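Formate-dependent phosphoribosylglycinamide formyltransferase (Mycobacterium tuberculosis H37Rv, PDB 6KHR) belongs to the ATP-grasp superfamily of enzymes, joining a parallel-sheet alpha/beta domain to a larger antiparallel sheet, and forms an assembly of two chains. Local coordinates at residues 103-108 with 123-128; 90-95 with 332-337; 30-35 with 79-84; 230-235 with 279-284; 287-292 with 323-328. All coordinates share one frame; numbering follows the deposited sequence.

Contact 1 of 5, residues 103-108 with 123-128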
# COMPACT_ATOMS: atom_id res chain seq x y z
N ASP A 103 -8.49 19.20 -24.47
CA ASP A 103 -9.20 20.47 -24.59
C ASP A 103 -10.19 20.66 -23.44
O ASP A 103 -10.32 21.78 -22.92
CB ASP A 103 -9.92 20.55 -25.94
CG ASP A 103 -8.96 20.52 -27.12
OD1 ASP A 103 -7.76 20.79 -26.94
OD2 ASP A 103 -9.41 20.22 -28.25
N ALA A 104 -10.87 19.59 -23.01
CA ALA A 104 -11.76 19.71 -21.86
C ALA A 104 -10.98 20.11 -20.61
O ALA A 104 -11.50 20.87 -19.78
CB ALA A 104 -12.51 18.40 -21.63
N LEU A 105 -9.75 19.62 -20.46
CA LEU A 105 -8.96 19.98 -19.28
C LEU A 105 -8.56 21.45 -19.31
O LEU A 105 -8.57 22.11 -18.27
CB LEU A 105 -7.71 19.10 -19.18
CG LEU A 105 -7.81 17.66 -18.66
CD1 LEU A 105 -9.21 17.30 -18.23
CD2 LEU A 105 -7.29 16.70 -19.72
N ASP A 106 -8.18 21.96 -20.48
CA ASP A 106 -7.80 23.37 -20.55
C ASP A 106 -9.01 24.28 -20.35
O ASP A 106 -8.85 25.41 -19.86
CB ASP A 106 -7.10 23.67 -21.88
CG ASP A 106 -5.59 23.86 -21.70
OD1 ASP A 106 -5.18 24.54 -20.73
OD2 ASP A 106 -4.82 23.33 -22.53
N ALA A 107 -10.21 23.81 -20.67
CA ALA A 107 -11.41 24.54 -20.32
C ALA A 107 -11.51 24.74 -18.81
O ALA A 107 -11.74 25.86 -18.34
CB ALA A 107 -12.65 23.81 -20.84
N VAL A 108 -11.32 23.67 -18.04
CA VAL A 108 -11.45 23.76 -16.59
C VAL A 108 -10.37 24.67 -16.01
O VAL A 108 -10.64 25.52 -15.14
CB VAL A 108 -11.41 22.36 -15.95
CG1 VAL A 108 -11.40 22.46 -14.43
CG2 VAL A 108 -12.59 21.54 -16.44
N ARG A 123 -1.09 21.65 -19.12
CA ARG A 123 0.15 21.76 -19.88
C ARG A 123 0.86 20.42 -19.97
O ARG A 123 1.14 19.92 -21.07
CB ARG A 123 1.06 22.81 -19.24
CG ARG A 123 2.54 22.61 -19.57
CD ARG A 123 3.29 23.93 -19.70
NE ARG A 123 4.66 23.74 -20.19
CZ ARG A 123 4.97 23.61 -21.48
NH1 ARG A 123 4.03 23.63 -22.41
NH2 ARG A 123 6.24 23.45 -21.84
N ALA A 124 1.13 19.80 -18.82
CA ALA A 124 1.89 18.56 -18.80
C ALA A 124 1.15 17.45 -19.54
O ALA A 124 1.77 16.67 -20.28
CB ALA A 124 2.17 18.14 -17.36
N VAL A 125 -0.17 17.37 -19.35
CA VAL A 125 -0.97 16.36 -20.04
C VAL A 125 -0.85 16.53 -21.55
O VAL A 125 -0.64 15.55 -22.29
CB VAL A 125 -2.44 16.43 -19.58
CG1 VAL A 125 -3.35 15.55 -20.44
CG2 VAL A 125 -2.58 16.06 -18.11
N ARG A 126 -0.93 17.77 -22.03
CA ARG A 126 -0.84 18.00 -23.47
C ARG A 126 0.56 17.70 -24.00
O ARG A 126 0.70 17.07 -25.06
CB ARG A 126 -1.24 19.43 -23.83
CG ARG A 126 -1.00 19.76 -25.29
CD ARG A 126 -1.49 21.15 -25.67
NE ARG A 126 -2.92 21.30 -25.40
CZ ARG A 126 -3.89 20.87 -26.20
NH1 ARG A 126 -3.60 20.25 -27.33
NH2 ARG A 126 -5.16 21.06 -25.86
N CYS A 127 1.60 18.14 -23.30
CA CYS A 127 2.95 17.98 -23.83
C CYS A 127 3.34 16.52 -23.94
O CYS A 127 4.04 16.13 -24.88
CB CYS A 127 3.96 18.73 -22.97
SG CYS A 127 3.77 20.52 -23.01
N THR A 128 2.89 15.69 -23.01
CA THR A 128 3.40 14.33 -22.93
C THR A 128 2.57 13.34 -23.72
O THR A 128 2.98 12.19 -23.83
CB THR A 128 3.48 13.88 -21.49
OG1 THR A 128 2.17 13.94 -20.91
CG2 THR A 128 4.43 14.80 -20.72
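Asp103 and Arg126 face each other across two helix segments that run nearly antiparallel, at 160° between their N-to-C directions and 10.0 Å apart at the closest approach of their axes. That spacing is bridged mainly by the long arm of Arg126. Its chain is extended through the first two torsions and then bends at chi3 (-58°), which turns the guanidinium edge toward both aspartates of the other helix. NH2 donates to Asp103 OD1 over 2.8 Å, with an N-H...O angle of 148°, and the acceptor lies almost in the guanidinium plane. Asp106 is a longer ionic partner, its OD2 standing 4.0 Å from Arg126 NE, again at the edge. Both carboxylates are nearly coplanar with the guanidinium, so one cation serves two anions. Because Asp106 OD1 also lies close to Glu109 OE1, the positive charge probably eases a local crowding of negative charge. Beside these charged groups, Leu105 CD2 approaches Val125 CG1 at 4.2 Å, the two side chains crossing at about a right angle. Further out, Ala104 and Leu105 pack on Leu81 of helix 78-88, while on the other helix Ala124 and Cys127 meet Leu284 of helix 267-284.

Contact 2 of 5, residues 90-95 with 332-337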
# COMPACT_ATOMS: atom_id res chain seq x y z
N PRO A 90 -14.95 19.24 -8.40
CA PRO A 90 -14.00 18.71 -7.42
C PRO A 90 -12.90 19.71 -7.09
O PRO A 90 -12.53 20.57 -7.90
CB PRO A 90 -13.41 17.49 -8.15
CG PRO A 90 -13.43 17.90 -9.57
CD PRO A 90 -14.71 18.67 -9.74
N ASP A 91 -12.34 19.55 -5.89
CA ASP A 91 -11.20 20.38 -5.49
C ASP A 91 -9.98 20.11 -6.37
O ASP A 91 -9.28 21.05 -6.77
CB ASP A 91 -10.86 20.13 -4.03
CG ASP A 91 -12.06 20.23 -3.13
OD1 ASP A 91 -12.67 21.32 -3.06
OD2 ASP A 91 -12.41 19.22 -2.50
N PHE A 92 -9.70 18.83 -6.66
CA PHE A 92 -8.55 18.44 -7.48
C PHE A 92 -8.99 17.57 -8.64
O PHE A 92 -9.85 16.70 -8.48
CB PHE A 92 -7.52 17.69 -6.67
CG PHE A 92 -6.99 18.46 -5.51
CD1 PHE A 92 -5.96 19.36 -5.69
CD2 PHE A 92 -7.55 18.31 -4.26
CE1 PHE A 92 -5.47 20.07 -4.62
CE2 PHE A 92 -7.08 19.03 -3.19
CZ PHE A 92 -6.04 19.91 -3.37
N LEU A 93 -8.37 17.79 -9.80
CA LEU A 93 -8.64 17.03 -11.01
C LEU A 93 -7.36 16.31 -11.45
O LEU A 93 -6.43 16.95 -11.96
CB LEU A 93 -9.17 17.95 -12.10
CG LEU A 93 -9.59 17.31 -13.42
CD1 LEU A 93 -10.56 16.16 -13.17
CD2 LEU A 93 -10.22 18.36 -14.34
N VAL A 94 -7.33 14.99 -11.27
CA VAL A 94 -6.16 14.16 -11.55
C VAL A 94 -6.39 13.30 -12.78
O VAL A 94 -7.35 12.50 -12.84
CB VAL A 94 -5.81 13.26 -10.34
CG1 VAL A 94 -4.40 12.75 -10.48
CG2 VAL A 94 -5.95 14.02 -9.07
N THR A 95 -5.49 13.41 -13.75
CA THR A 95 -5.57 12.70 -15.02
C THR A 95 -4.68 11.48 -14.92
O THR A 95 -3.45 11.59 -14.94
CB THR A 95 -5.14 13.61 -16.17
OG1 THR A 95 -5.58 14.95 -15.93
CG2 THR A 95 -5.73 13.12 -17.47
N ALA A 332 1.35 14.43 -3.30
CA ALA A 332 1.62 15.50 -4.27
C ALA A 332 0.34 16.19 -4.72
O ALA A 332 0.29 17.42 -4.81
CB ALA A 332 2.38 14.96 -5.48
N ILE A 333 -0.69 15.41 -5.05
CA ILE A 333 -1.99 15.96 -5.43
C ILE A 333 -2.47 16.94 -4.38
O ILE A 333 -2.97 18.03 -4.69
CB ILE A 333 -3.01 14.83 -5.64
CG1 ILE A 333 -2.76 14.10 -6.94
CG2 ILE A 333 -4.44 15.37 -5.58
CD1 ILE A 333 -3.46 12.80 -6.97
N LEU A 334 -2.36 16.56 -3.11
CA LEU A 334 -2.89 17.34 -2.01
C LEU A 334 -1.90 18.36 -1.47
O LEU A 334 -2.24 19.10 -0.54
CB LEU A 334 -3.34 16.39 -0.88
CG LEU A 334 -4.48 15.39 -1.12
CD1 LEU A 334 -4.68 14.53 0.11
CD2 LEU A 334 -5.80 16.06 -1.52
N GLY A 335 -0.68 18.41 -2.01
CA GLY A 335 0.26 19.45 -1.62
C GLY A 335 0.89 19.23 -0.26
O GLY A 335 1.13 20.19 0.48
N LEU A 336 1.18 17.99 0.08
CA LEU A 336 1.77 17.64 1.36
C LEU A 336 3.23 17.24 1.18
O LEU A 336 3.69 16.92 0.08
CB LEU A 336 0.96 16.51 2.02
CG LEU A 336 -0.54 16.80 2.14
CD1 LEU A 336 -1.33 15.54 2.49
CD2 LEU A 336 -0.79 17.90 3.18
N ALA A 337 3.97 17.24 2.29
CA ALA A 337 5.38 16.89 2.29
C ALA A 337 5.60 15.43 1.91
O ALA A 337 4.76 14.56 2.15
CB ALA A 337 5.99 17.15 3.67
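Phe92, Val94, Ile333 and Leu334 form the apolar part of this buried strand-to-helix contact, which covers 214 Å² in all. Val94 and Ile333 meet end on: Ile333 CD1 is 3.5 Å from Val94 CG2, and Val94 CG1 is nearly as close. Ile333 can serve two partners because its branches diverge. With CG1 anti to the carbonyl carbon (chi1 -75°), the longer branch goes to Val94, while CG2 comes within 4.0 Å of Phe92 CB. Leu334 lies roughly perpendicular to Phe92 and brings CD2 to 3.6 Å from Phe92 CE2, approaching the ring obliquely. The polar side is confined to the helix end. Ile333 O also approaches the Phe92 ring obliquely, but its hydrogen bond is with Arg287 NH2, and Ala332 O accepts from Arg287 NE, so this arginine holds two carbonyls of the last turn. Gly335, with positive phi, closes that turn in a Schellman motif in which its N bonds to Ala332 O at 3.1 Å. Strand 92-95 belongs to a parallel five-stranded sheet with order 3-2-1-4-5, consistent with the Rossmann-like N-terminal domain of PurT- and PurK-like ATP-grasp enzymes and other relatives.

Contact 3 of 5, residues 30-35 with 79-84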
# COMPACT_ATOMS: atom_id res chain seq x y z
N MET A 30 -10.83 14.05 -8.01
CA MET A 30 -11.48 13.35 -9.10
C MET A 30 -10.41 12.70 -9.95
O MET A 30 -9.45 13.36 -10.36
CB MET A 30 -12.35 14.30 -9.93
CG MET A 30 -13.16 13.61 -11.00
SD MET A 30 -14.13 14.73 -12.03
CE MET A 30 -15.42 15.22 -10.89
N LEU A 31 -10.57 11.41 -10.22
CA LEU A 31 -9.59 10.63 -10.95
C LEU A 31 -10.12 10.33 -12.35
O LEU A 31 -11.10 9.59 -12.51
CB LEU A 31 -9.28 9.33 -10.21
CG LEU A 31 -8.60 9.40 -8.85
CD1 LEU A 31 -8.43 8.00 -8.34
CD2 LEU A 31 -7.26 10.08 -8.96
N LEU A 32 -9.48 10.90 -13.36
CA LEU A 32 -9.78 10.57 -14.75
C LEU A 32 -9.04 9.28 -15.10
O LEU A 32 -7.80 9.27 -15.24
CB LEU A 32 -9.40 11.72 -15.67
CG LEU A 32 -10.42 12.85 -15.92
CD1 LEU A 32 -11.46 12.97 -14.81
CD2 LEU A 32 -9.72 14.19 -16.13
N GLY A 33 -9.78 8.19 -15.21
CA GLY A 33 -9.20 6.87 -15.38
C GLY A 33 -9.46 6.06 -14.13
O GLY A 33 -9.37 6.57 -13.00
N SER A 34 -9.81 4.80 -14.34
CA SER A 34 -10.13 3.93 -13.19
C SER A 34 -9.52 2.56 -13.41
O SER A 34 -10.15 1.60 -13.07
CB SER A 34 -11.58 3.81 -13.00
OG SER A 34 -12.11 5.05 -12.62
N ALA A 35 -8.28 2.52 -13.84
CA ALA A 35 -7.60 1.23 -14.05
C ALA A 35 -6.92 0.76 -12.76
O ALA A 35 -7.20 1.26 -11.71
CB ALA A 35 -6.63 1.34 -15.18
N GLU A 79 -17.30 17.85 -24.58
CA GLU A 79 -18.55 18.33 -24.00
C GLU A 79 -18.96 17.47 -22.81
O GLU A 79 -19.22 17.98 -21.72
CB GLU A 79 -19.65 18.32 -25.06
CG GLU A 79 -19.40 19.22 -26.26
CD GLU A 79 -19.91 20.64 -26.05
OE1 GLU A 79 -20.05 21.05 -24.88
OE2 GLU A 79 -20.19 21.34 -27.05
N GLU A 80 -19.01 16.15 -23.02
CA GLU A 80 -19.50 15.23 -21.99
C GLU A 80 -18.61 15.25 -20.75
O GLU A 80 -19.11 15.20 -19.62
CB GLU A 80 -19.59 13.81 -22.55
CG GLU A 80 -21.01 13.35 -22.84
CD GLU A 80 -21.22 11.87 -22.59
OE1 GLU A 80 -20.24 11.17 -22.24
OE2 GLU A 80 -22.37 11.39 -22.73
N LEU A 81 -17.29 15.30 -20.95
CA LEU A 81 -16.39 15.38 -19.80
C LEU A 81 -16.56 16.70 -19.06
O LEU A 81 -16.61 16.72 -17.83
CB LEU A 81 -14.94 15.22 -20.26
CG LEU A 81 -13.90 15.30 -19.15
CD1 LEU A 81 -14.10 14.15 -18.17
CD2 LEU A 81 -12.48 15.32 -19.71
N THR A 82 -16.69 17.80 -19.79
CA THR A 82 -16.68 19.11 -19.15
C THR A 82 -17.94 19.32 -18.31
O THR A 82 -17.89 19.93 -17.24
CB THR A 82 -16.53 20.21 -20.20
OG1 THR A 82 -15.32 19.99 -20.94
CG2 THR A 82 -16.46 21.56 -19.54
N ALA A 83 -19.08 18.81 -18.78
CA ALA A 83 -20.29 18.88 -17.97
C ALA A 83 -20.09 18.13 -16.66
O ALA A 83 -20.45 18.63 -15.58
CB ALA A 83 -21.48 18.30 -18.74
N VAL A 84 -19.51 16.93 -16.74
CA VAL A 84 -19.27 16.10 -15.55
C VAL A 84 -18.42 16.85 -14.54
O VAL A 84 -18.65 16.75 -13.32
CB VAL A 84 -18.62 14.77 -15.97
CG1 VAL A 84 -17.84 14.15 -14.82
CG2 VAL A 84 -19.66 13.81 -16.47
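Met30 reaches from strand 28-32 toward Val84 on helix 78-88, and its path can be followed atom by atom. CB starts among residues of its own sheet region, 3.8 Å from Pro90 CG and still far from the helix. CG comes next, held in line by a chi1 of -175°; it passes 4.2 Å from Leu32 CD1, a neighbour two residues along the same strand. The chain stays extended beyond it, and SD is carried straight outward to 4.7 Å from Val84 CG1. At the third torsion (-72°) the chain bends, and the terminal CE turns aside, coming to 4.3 Å from Val84 O while also packing on Pro90. A second meeting, of similar spacing, lies beside it. Leu32 CD1 stands 4.4 Å from Leu81 CD1, the branched end of Leu81 reaching toward the strand. Leu105 of helix 102-109 packs on both of these leucines and so joins them from a third element. Methyls, a thioether and the side of one helical turn meet over 123 Å². No hydrogen bond or ion pair joins the segments, so the contact rests on hydrophobic burial and dispersion.

Contact 4 of 5, residues 230-235 with 279-284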
# COMPACT_ATOMS: atom_id res chain seq x y z
N VAL A 230 10.26 11.40 -10.31
CA VAL A 230 10.42 12.73 -9.76
C VAL A 230 9.10 13.16 -9.14
O VAL A 230 8.02 12.97 -9.73
CB VAL A 230 10.87 13.74 -10.83
CG1 VAL A 230 11.08 15.06 -10.20
CG2 VAL A 230 12.14 13.26 -11.51
N VAL A 231 9.18 13.71 -7.94
CA VAL A 231 8.03 14.10 -7.14
C VAL A 231 8.12 15.60 -6.91
O VAL A 231 9.14 16.08 -6.41
CB VAL A 231 7.99 13.38 -5.79
CG1 VAL A 231 6.77 13.83 -4.96
CG2 VAL A 231 8.06 11.86 -5.96
N CYS A 232 7.05 16.31 -7.25
CA CYS A 232 6.95 17.74 -7.01
C CYS A 232 5.74 17.98 -6.12
O CYS A 232 4.60 17.71 -6.52
CB CYS A 232 6.83 18.49 -8.33
SG CYS A 232 8.19 18.10 -9.40
N SER A 233 5.98 18.48 -4.92
CA SER A 233 4.88 18.83 -4.04
C SER A 233 5.24 20.12 -3.32
O SER A 233 6.21 20.80 -3.63
CB SER A 233 4.57 17.71 -3.06
OG SER A 233 3.39 18.02 -2.33
N GLN A 234 4.40 20.46 -2.35
CA GLN A 234 4.71 21.50 -1.40
C GLN A 234 5.04 20.83 -0.07
O GLN A 234 4.45 19.80 0.28
CB GLN A 234 3.54 22.49 -1.26
CG GLN A 234 3.80 23.91 -1.85
CD GLN A 234 3.71 23.98 -3.38
OE1 GLN A 234 4.72 24.15 -4.07
NE2 GLN A 234 2.50 23.88 -3.91
N GLY A 235 6.03 21.37 0.63
CA GLY A 235 6.30 20.94 1.98
C GLY A 235 5.68 21.93 2.95
O GLY A 235 4.94 22.84 2.54
N ARG A 279 15.25 18.70 -15.35
CA ARG A 279 15.00 19.78 -16.30
C ARG A 279 13.72 19.55 -17.10
O ARG A 279 12.92 20.47 -17.26
CB ARG A 279 16.22 19.99 -17.20
CG ARG A 279 17.44 20.44 -16.41
CD ARG A 279 18.67 20.77 -17.25
NE ARG A 279 18.68 22.18 -17.58
CZ ARG A 279 18.13 22.67 -18.68
NH1 ARG A 279 17.55 21.85 -19.55
NH2 ARG A 279 18.16 23.98 -18.93
N ILE A 280 13.47 18.33 -17.58
CA ILE A 280 12.19 18.10 -18.25
C ILE A 280 11.02 18.33 -17.30
O ILE A 280 9.96 18.83 -17.71
CB ILE A 280 12.13 16.70 -18.89
CG1 ILE A 280 10.93 16.59 -19.82
CG2 ILE A 280 12.00 15.62 -17.85
CD1 ILE A 280 11.06 17.45 -21.03
N VAL A 281 11.19 18.01 -16.01
CA VAL A 281 10.06 18.12 -15.10
C VAL A 281 9.76 19.58 -14.81
O VAL A 281 8.58 19.98 -14.76
CB VAL A 281 10.29 17.31 -13.81
CG1 VAL A 281 9.32 17.77 -12.71
CG2 VAL A 281 10.07 15.82 -14.09
N LYS A 282 10.80 20.41 -14.63
CA LYS A 282 10.55 21.83 -14.37
C LYS A 282 9.94 22.53 -15.59
O LYS A 282 9.15 23.46 -15.42
CB LYS A 282 11.82 22.55 -13.93
CG LYS A 282 12.12 22.46 -12.44
CD LYS A 282 13.30 23.35 -12.05
CE LYS A 282 13.48 23.42 -10.54
NZ LYS A 282 14.80 24.00 -10.15
N ALA A 283 10.25 22.06 -16.80
CA ALA A 283 9.61 22.64 -17.98
C ALA A 283 8.12 22.33 -17.99
O ALA A 283 7.31 23.17 -18.40
CB ALA A 283 10.27 22.12 -19.25
N LEU A 284 7.73 21.14 -17.53
CA LEU A 284 6.30 20.85 -17.45
C LEU A 284 5.63 21.66 -16.35
O LEU A 284 4.54 22.20 -16.56
CB LEU A 284 6.08 19.35 -17.23
CG LEU A 284 6.56 18.48 -18.40
CD1 LEU A 284 6.62 17.01 -18.00
CD2 LEU A 284 5.69 18.68 -19.64
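No ring, amide or other flat side chain takes part where Val281 meets Val230 and Cys232, so across the two segments no face or edge is involved. A ring does lie close by in the next strand: Phe290 CD1 is 4.0 Å from Val281 CG1, which places the valine beside an aromatic as well as its two partners here. Val281 carries all of the helix's share of the contact; both methyls touch Val230, and CG1 alone also meets Cys232 SG. CG2 lies 3.9 Å from Val230 CB, and the two valines lie side by side, pointing opposite ways. CG1 approaches Cys232 SG at 3.5 Å, with Val230 CG1 a little farther off, at 4.1 Å. The first torsion of Val281 (162°) sets CG1 anti to the backbone N and so points the two methyls to different places along the strand. Cys232 offers its sulfur as an apolar surface; no hydrogen bond links the segments. Val230 and Cys232 are two residues apart, hence on the same side of the strand, and both also touch Ile241 in the adjoining strand 238-252. On the other flank, backbone hydrogen bonds pair Val230 with Phe290 and Cys232 with Gly288, fixing the strand in its antiparallel sheet. From the same helical segment, Leu284 extends the packing to helix 122-129. A long helix laid through a valine against neighbouring antiparallel strands is the alpha-plus-beta layering of ATP-grasp domains, and both segments belong to the ATP-grasp domain.

Contact 5 of 5, residues 287-292 with 323-328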
# COMPACT_ATOMS: atom_id res chain seq x y z
N ARG A 287 2.46 20.59 -9.73
CA ARG A 287 2.66 19.49 -8.80
C ARG A 287 2.41 18.15 -9.50
O ARG A 287 1.65 18.05 -10.46
CB ARG A 287 1.74 19.65 -7.60
CG ARG A 287 2.48 20.05 -6.33
CD ARG A 287 1.56 20.69 -5.32
NE ARG A 287 0.20 20.16 -5.40
CZ ARG A 287 -0.89 20.89 -5.18
NH1 ARG A 287 -0.78 22.17 -4.88
NH2 ARG A 287 -2.09 20.33 -5.26
N GLY A 288 3.06 17.10 -9.01
CA GLY A 288 2.79 15.79 -9.54
C GLY A 288 3.93 14.82 -9.31
O GLY A 288 4.94 15.14 -8.69
N VAL A 289 3.72 13.61 -9.81
CA VAL A 289 4.72 12.56 -9.80
C VAL A 289 5.02 12.23 -11.24
O VAL A 289 4.11 11.89 -12.01
CB VAL A 289 4.26 11.31 -9.04
CG1 VAL A 289 5.26 10.25 -9.19
CG2 VAL A 289 4.11 11.62 -7.58
N PHE A 290 6.28 12.36 -11.62
CA PHE A 290 6.67 12.19 -13.01
C PHE A 290 7.61 11.01 -13.11
O PHE A 290 8.49 10.83 -12.26
CB PHE A 290 7.33 13.47 -13.56
CG PHE A 290 6.44 14.68 -13.55
CD1 PHE A 290 6.15 15.34 -12.36
CD2 PHE A 290 5.90 15.17 -14.73
CE1 PHE A 290 5.33 16.45 -12.35
CE2 PHE A 290 5.07 16.29 -14.72
CZ PHE A 290 4.79 16.93 -13.53
N GLY A 291 7.40 10.18 -14.13
CA GLY A 291 8.32 9.11 -14.46
C GLY A 291 9.12 9.52 -15.68
O GLY A 291 8.56 9.80 -16.75
N VAL A 292 10.43 9.59 -15.51
CA VAL A 292 11.29 10.06 -16.58
C VAL A 292 12.08 8.87 -17.08
O VAL A 292 12.81 8.23 -16.30
CB VAL A 292 12.23 11.19 -16.13
CG1 VAL A 292 13.29 11.43 -17.17
CG2 VAL A 292 11.45 12.43 -15.88
N LEU A 323 7.39 5.28 1.11
CA LEU A 323 6.16 5.77 0.46
C LEU A 323 6.14 5.28 -0.99
O LEU A 323 7.05 5.57 -1.77
CB LEU A 323 6.09 7.29 0.51
CG LEU A 323 6.21 7.90 1.92
CD1 LEU A 323 6.06 9.41 1.92
CD2 LEU A 323 5.16 7.30 2.82
N SER A 324 5.10 4.52 -1.34
CA SER A 324 5.01 4.02 -2.69
C SER A 324 4.69 5.15 -3.66
O SER A 324 4.25 6.24 -3.27
CB SER A 324 3.95 2.92 -2.80
OG SER A 324 2.66 3.46 -2.58
N VAL A 325 4.89 4.87 -4.95
CA VAL A 325 4.64 5.89 -5.97
C VAL A 325 3.21 6.40 -5.85
O VAL A 325 2.94 7.56 -6.16
CB VAL A 325 4.93 5.33 -7.38
CG1 VAL A 325 4.00 4.15 -7.70
CG2 VAL A 325 4.85 6.43 -8.43
N PHE A 326 2.30 5.56 -5.35
CA PHE A 326 0.91 5.94 -5.13
C PHE A 326 0.73 6.80 -3.88
O PHE A 326 -0.07 7.74 -3.88
CB PHE A 326 0.04 4.70 -5.02
CG PHE A 326 0.23 3.75 -6.14
CD1 PHE A 326 0.06 4.17 -7.44
CD2 PHE A 326 0.58 2.43 -5.89
CE1 PHE A 326 0.24 3.30 -8.49
CE2 PHE A 326 0.75 1.54 -6.94
CZ PHE A 326 0.59 1.97 -8.23
N GLU A 327 1.44 6.47 -2.79
CA GLU A 327 1.39 7.36 -1.64
C GLU A 327 2.05 8.69 -1.97
O GLU A 327 1.57 9.75 -1.56
CB GLU A 327 2.04 6.67 -0.43
CG GLU A 327 1.34 5.33 -0.06
CD GLU A 327 2.04 4.48 1.02
OE1 GLU A 327 3.28 4.25 0.95
OE2 GLU A 327 1.33 4.00 1.93
N LEU A 328 3.12 8.67 -2.76
CA LEU A 328 3.71 9.95 -3.16
C LEU A 328 2.74 10.78 -4.01
O LEU A 328 2.60 11.99 -3.79
CB LEU A 328 5.03 9.72 -3.90
CG LEU A 328 6.18 9.05 -3.15
CD1 LEU A 328 7.28 8.65 -4.15
CD2 LEU A 328 6.75 9.95 -2.04
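A capping box opens the helix that brings Val325 and Leu328 against Val289, on a strand of the large antiparallel sheet. The box is reciprocal. Ser324, at the N-cap, accepts from Glu327 N through OG at 3.3 Å, and its own N donates to Glu327 OE1 at 2.9 Å, where the anti lone pair is used. Both bonds are fairly straight, each with an angle of 163° at the hydrogen. The other oxygen, Glu327 OE2, forms a salt bridge with Arg319 of the second subunit, so one carboxylate serves helix start and dimer contact together. Facing the strand, Val289 is the shared partner. Its CG1 comes to 3.9 Å from Val325 CG2 as the two side chains cross at an angle, and its CG2 rests against the backbone of Leu328, 3.9 Å from the C atom and 4.2 Å from Leu328 CB. Val325 has CG1 between the backbone N and the carbonyl carbon (chi1 63°); this leaves CG2 for Val289 and puts CG1 over the centre of the Phe326 ring. That ring also stacks edge-to-face with Trp315. No hydrogen bond or charge pairing crosses between the segments; methyls meet methyls and the backbone of one turn, while the box gives Glu327 N, a first-turn amide with no earlier helical carbonyl to bond, an acceptor in Ser324 OG.

Contact 3 closes first along the chain and contact 1 follows; contacts 4 and 5 come later, and contact 2 spans contacts 1, 4 and 5 by joining residues 90-95 to 332-337. Contacts 2 and 3 use neighbouring strands, 92-95 and 28-32, of the parallel sheet. Contacts 4 and 5, with centres about 10 Å apart, use paired strands of the eight-stranded antiparallel sheet. Helix 325-334 serves contacts 2 and 5, whose centres are about 12 Å apart. Contact 1 touches contacts 2, 3 and 4. Contacts 3 and 4, with centres about 24 Å apart, do not touch. The parallel-sheet and antiparallel-sheet parts of the protein are therefore packed together through helices 325-334 and 122-129.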